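Local coordinates for adenylate cyclase-like protein (Chlamydia trachomatis, PDB 3GQS) that is of unknown function but carries a forkhead-associated (FHA) domain, the part described here, of a fold that in relatives typically recognises phosphothreonine peptides, at residues Val71-Glu74 against Gly75-Ile78; Thr83-Ala86 against Asn87-Val90. All blocks are in the same frame, centred on the assembly; numbering follows the deposited sequence.

Interaction 1: residues Val71-Glu74 against Gly75-Ile78; sequences VIVE and GRKI
With chi1 at -173°, Val73 swings CG1 away from its own amide nitrogen and brings that methyl to within 3.8 Å of Arg76 NH1, while the other branch, CG2, meets Ile78 CG2 at 3.9 Å. Arg76 reaches this place by a bend at chi3 (149°): its chain runs alongside Val73, pointing the same way, and the guanidinium lays one face over the Val73 carbonyl oxygen, offset toward the rim. Ile78 crosses Val71 at a slant, CD1 lying 4.0 Å from Val71 CG1. Beneath these side chains is a tight beta hairpin. Val73 and Arg76 form an antiparallel hydrogen-bonded pair, Arg76 N to Val73 O at 2.7 Å and Val73 N to Arg76 O at 2.9 Å, and Ile78 N binds Val71 O at 2.9 Å. Glu74 and Gly75, both with positive phi, fill the corners of the type I' turn. A water joins Val71 N to Ile78 O at the open end of the hairpin. Strand 76-77 forms one border of the six-stranded antiparallel sheet; strand 72-73 lies between it and strand 90-92, and Val71 and Ile78 both pack on Ile62 of strand 60-64 in the other sheet.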
loop_
_atom_site.group_PDB
_atom_site.type_symbol
_atom_site.label_atom_id
_atom_site.label_comp_id
_atom_site.label_asym_id
_atom_site.label_seq_id
_atom_site.Cartn_x
_atom_site.Cartn_y
_atom_site.Cartn_z
ATOM N N VAL A 71 8.462 3.713 -3.614
ATOM C CA VAL A 71 7.085 3.931 -3.178
ATOM C C VAL A 71 6.823 5.424 -3.278
ATOM O O VAL A 71 7.512 6.216 -2.632
ATOM C CB VAL A 71 6.852 3.431 -1.748
ATOM C CG1 VAL A 71 5.473 3.893 -1.261
ATOM C CG2 VAL A 71 6.971 1.910 -1.676
ATOM N N ILE A 72 5.877 5.790 -4.140
ATOM C CA ILE A 72 5.560 7.196 -4.448
ATOM C C ILE A 72 4.226 7.532 -3.828
ATOM O O ILE A 72 3.230 6.856 -4.095
ATOM C CB ILE A 72 5.419 7.487 -5.974
ATOM C CG1 ILE A 72 6.744 7.278 -6.701
ATOM C CG2 ILE A 72 4.922 8.939 -6.227
ATOM C CD1 ILE A 72 6.867 8.127 -7.954
ATOM N N VAL A 73 4.214 8.561 -2.976
ATOM C CA VAL A 73 2.954 9.067 -2.417
ATOM C C VAL A 73 2.745 10.486 -2.979
ATOM O O VAL A 73 3.617 11.365 -2.886
ATOM C CB VAL A 73 2.891 9.011 -0.840
ATOM C CG1 VAL A 73 1.482 9.396 -0.338
ATOM C CG2 VAL A 73 3.237 7.619 -0.333
ATOM N N GLU A 74 1.596 10.678 -3.608
ATOM C CA GLU A 74 1.196 11.994 -4.144
ATOM C C GLU A 74 2.383 12.684 -4.781
ATOM O O GLU A 74 2.761 13.813 -4.400
ATOM C CB GLU A 74 0.660 12.863 -3.011
ATOM C CG GLU A 74 -0.567 12.316 -2.306
ATOM C CD GLU A 74 -1.855 12.957 -2.776
ATOM O OE1 GLU A 74 -1.901 14.185 -2.777
ATOM O OE2 GLU A 74 -2.812 12.239 -3.137
ATOM N N GLY A 75 3.022 11.983 -5.703
ATOM C CA GLY A 75 4.162 12.567 -6.431
ATOM C C GLY A 75 5.529 12.594 -5.771
ATOM O O GLY A 75 6.466 13.099 -6.374
ATOM N N ARG A 76 5.680 12.074 -4.555
ATOM C CA ARG A 76 7.013 12.078 -3.906
ATOM C C ARG A 76 7.475 10.683 -3.472
ATOM O O ARG A 76 6.724 9.938 -2.868
ATOM C CB ARG A 76 7.072 13.080 -2.742
ATOM C CG ARG A 76 6.713 12.531 -1.384
ATOM C CD ARG A 76 6.250 13.607 -0.391
ATOM N NE ARG A 76 5.276 12.982 0.523
ATOM C CZ ARG A 76 3.944 13.019 0.389
ATOM N NH1 ARG A 76 3.186 12.380 1.272
ATOM N NH2 ARG A 76 3.352 13.702 -0.597
ATOM N N LYS A 77 8.713 10.361 -3.831
ATOM C CA LYS A 77 9.330 9.079 -3.506
ATOM C C LYS A 77 9.748 9.058 -2.044
ATOM O O LYS A 77 10.599 9.817 -1.651
ATOM C CB LYS A 77 10.560 8.856 -4.378
ATOM C CG LYS A 77 10.920 7.429 -4.484
ATOM C CD LYS A 77 12.144 7.326 -5.360
ATOM C CE LYS A 77 11.872 6.300 -6.479
ATOM N NZ LYS A 77 13.152 5.486 -6.668
ATOM N N ILE A 78 9.134 8.215 -1.237
ATOM C CA ILE A 78 9.427 8.247 0.206
ATOM C C ILE A 78 10.834 7.649 0.451
ATOM O O ILE A 78 11.227 6.655 -0.191
ATOM C CB ILE A 78 8.316 7.591 1.104
ATOM C CG1 ILE A 78 8.336 6.068 1.014
ATOM C CG2 ILE A 78 6.935 8.159 0.740
ATOM C CD1 ILE A 78 7.377 5.377 1.970
HETATM O O HOH W 1 10.681 4.715 -2.306
#

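Interaction 2: residues Thr83-Ala86 against Asn87-Val90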
loop_
_atom_site.group_PDB
_atom_site.type_symbol
_atom_site.label_atom_id
_atom_site.label_comp_id
_atom_site.label_asym_id
_atom_site.label_seq_id
_atom_site.Cartn_x
_atom_site.Cartn_y
_atom_site.Cartn_z
ATOM N N THR A 83 4.067 8.648 7.017
ATOM C CA THR A 83 2.645 8.715 7.284
ATOM C C THR A 83 1.892 8.639 5.973
ATOM O O THR A 83 2.300 9.211 4.956
ATOM C CB THR A 83 2.283 10.034 7.988
ATOM O OG1 THR A 83 2.908 10.022 9.256
ATOM C CG2 THR A 83 0.795 10.211 8.214
ATOM N N LEU A 84 0.802 7.900 5.997
ATOM C CA LEU A 84 -0.068 7.779 4.842
ATOM C C LEU A 84 -1.431 8.169 5.357
ATOM O O LEU A 84 -1.883 7.643 6.361
ATOM C CB LEU A 84 -0.081 6.361 4.300
ATOM C CG LEU A 84 -0.925 6.140 3.050
ATOM C CD1 LEU A 84 -0.388 6.925 1.802
ATOM C CD2 LEU A 84 -0.994 4.650 2.797
ATOM N N SER A 85 -2.061 9.108 4.672
ATOM C CA SER A 85 -3.376 9.614 5.063
ATOM C C SER A 85 -4.471 9.048 4.144
ATOM O O SER A 85 -4.205 8.641 3.006
ATOM C CB SER A 85 -3.374 11.158 5.050
ATOM O OG SER A 85 -2.515 11.664 6.073
ATOM N N ALA A 86 -5.684 8.979 4.655
ATOM C CA ALA A 86 -6.840 8.661 3.820
ATOM C C ALA A 86 -6.796 9.549 2.538
ATOM O O ALA A 86 -6.333 10.674 2.567
ATOM C CB ALA A 86 -8.169 8.852 4.607
ATOM N N ASN A 87 -7.208 8.966 1.425
ATOM C CA ASN A 87 -7.427 9.662 0.138
ATOM C C ASN A 87 -6.148 10.067 -0.606
ATOM O O ASN A 87 -6.214 10.822 -1.556
ATOM C CB ASN A 87 -8.345 10.904 0.302
ATOM C CG ASN A 87 -9.616 10.623 1.096
ATOM O OD1 ASN A 87 -10.188 11.540 1.683
ATOM N ND2 ASN A 87 -10.058 9.387 1.121
ATOM N N GLN A 88 -4.997 9.553 -0.181
ATOM C CA GLN A 88 -3.706 9.867 -0.816
ATOM C C GLN A 88 -3.282 8.777 -1.829
ATOM O O GLN A 88 -3.066 7.658 -1.448
ATOM C CB GLN A 88 -2.600 9.981 0.255
ATOM C CG GLN A 88 -2.535 11.287 1.043
ATOM C CD GLN A 88 -1.274 11.366 1.915
ATOM O OE1 GLN A 88 -1.000 10.474 2.725
ATOM N NE2 GLN A 88 -0.498 12.431 1.746
ATOM N N VAL A 89 -3.154 9.113 -3.113
ATOM C CA VAL A 89 -2.678 8.143 -4.121
ATOM C C VAL A 89 -1.220 7.675 -3.844
ATOM O O VAL A 89 -0.310 8.471 -3.693
ATOM C CB VAL A 89 -2.781 8.667 -5.579
ATOM C CG1 VAL A 89 -2.349 7.583 -6.568
ATOM C CG2 VAL A 89 -4.230 9.156 -5.905
ATOM N N VAL A 90 -1.059 6.365 -3.739
ATOM C CA VAL A 90 0.233 5.683 -3.704
ATOM C C VAL A 90 0.492 4.948 -5.035
ATOM O O VAL A 90 -0.331 4.153 -5.477
ATOM C CB VAL A 90 0.321 4.625 -2.569
ATOM C CG1 VAL A 90 1.710 4.014 -2.562
ATOM C CG2 VAL A 90 -0.003 5.259 -1.176
HETATM O O HOH W 2 -4.048 6.966 0.928
#
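Gln88 folds its side chain back across the turn toward Ser85, and its amide oxygen OE1 takes the backbone N-H of Ser85 at 2.6 Å. The bond is nearly straight at hydrogen (165°), although the donor is tilted 29° from the plane of the Gln88 amide. The chain gets there with CG anti to its own carbonyl carbon (chi1 -79°) and then extended, running past Leu84 in the opposite direction. On the way its CB and CG pass close to Ser85 O, and OE1 ends 3.4 Å from Ser85 CB.

Leu84 sends CD1 between this amide and Val90: the methyl lies 3.7 Å from Gln88 OE1 and presses on Val90 CG2 at 3.4 Å, tighter than usual for two carbons. Leu84 and Val90 cross at a slant, one at each end of the loop, and the valine offers the CG2 branch while CD2 of the leucine stands farther off.

Between them, Ser85 to Gln88 make a type II beta turn with Ala86 and Asn87 at its corners; Asn87 takes the second corner with a positive phi. The closing bond from Gln88 N to Ser85 O is weak, at 3.4 Å. A water donates to Ser85 O and to Gln88 O, bridging the two carbonyls across the mouth of the turn.

Leu84 and Val90 also rest on Val73 and Ile62, so the apolar side of the loop faces the interior between the sheets. With its closing backbone bond weak, the turn probably depends more on the short side-chain bond, which satisfies the Ser85 N-H and ties down the Gln88 amide oxygen, while the water adds a second link between the two limbs.

The two contacts lie in series along the chain, with centres about 10 Å apart, and they touch directly. At the tip of the hairpin of interaction 1, Glu74 N probably donates a hydrogen bond to Val89 O (2.9 Å), and the carboxylate OE2 of Glu74 in turn accepts one from Val89 N, so the turn residue grips the loop of interaction 2 through both main chain and side chain. Packing adds to this: Ile72 O lies 3.6 Å from Val90 CG1, and Arg76 NH1 approaches Gln88 NE2 at 3.7 Å. Together they join the edge hairpin to the loop that leads from strand 81-83 of one sheet into strand 90-92 of the other.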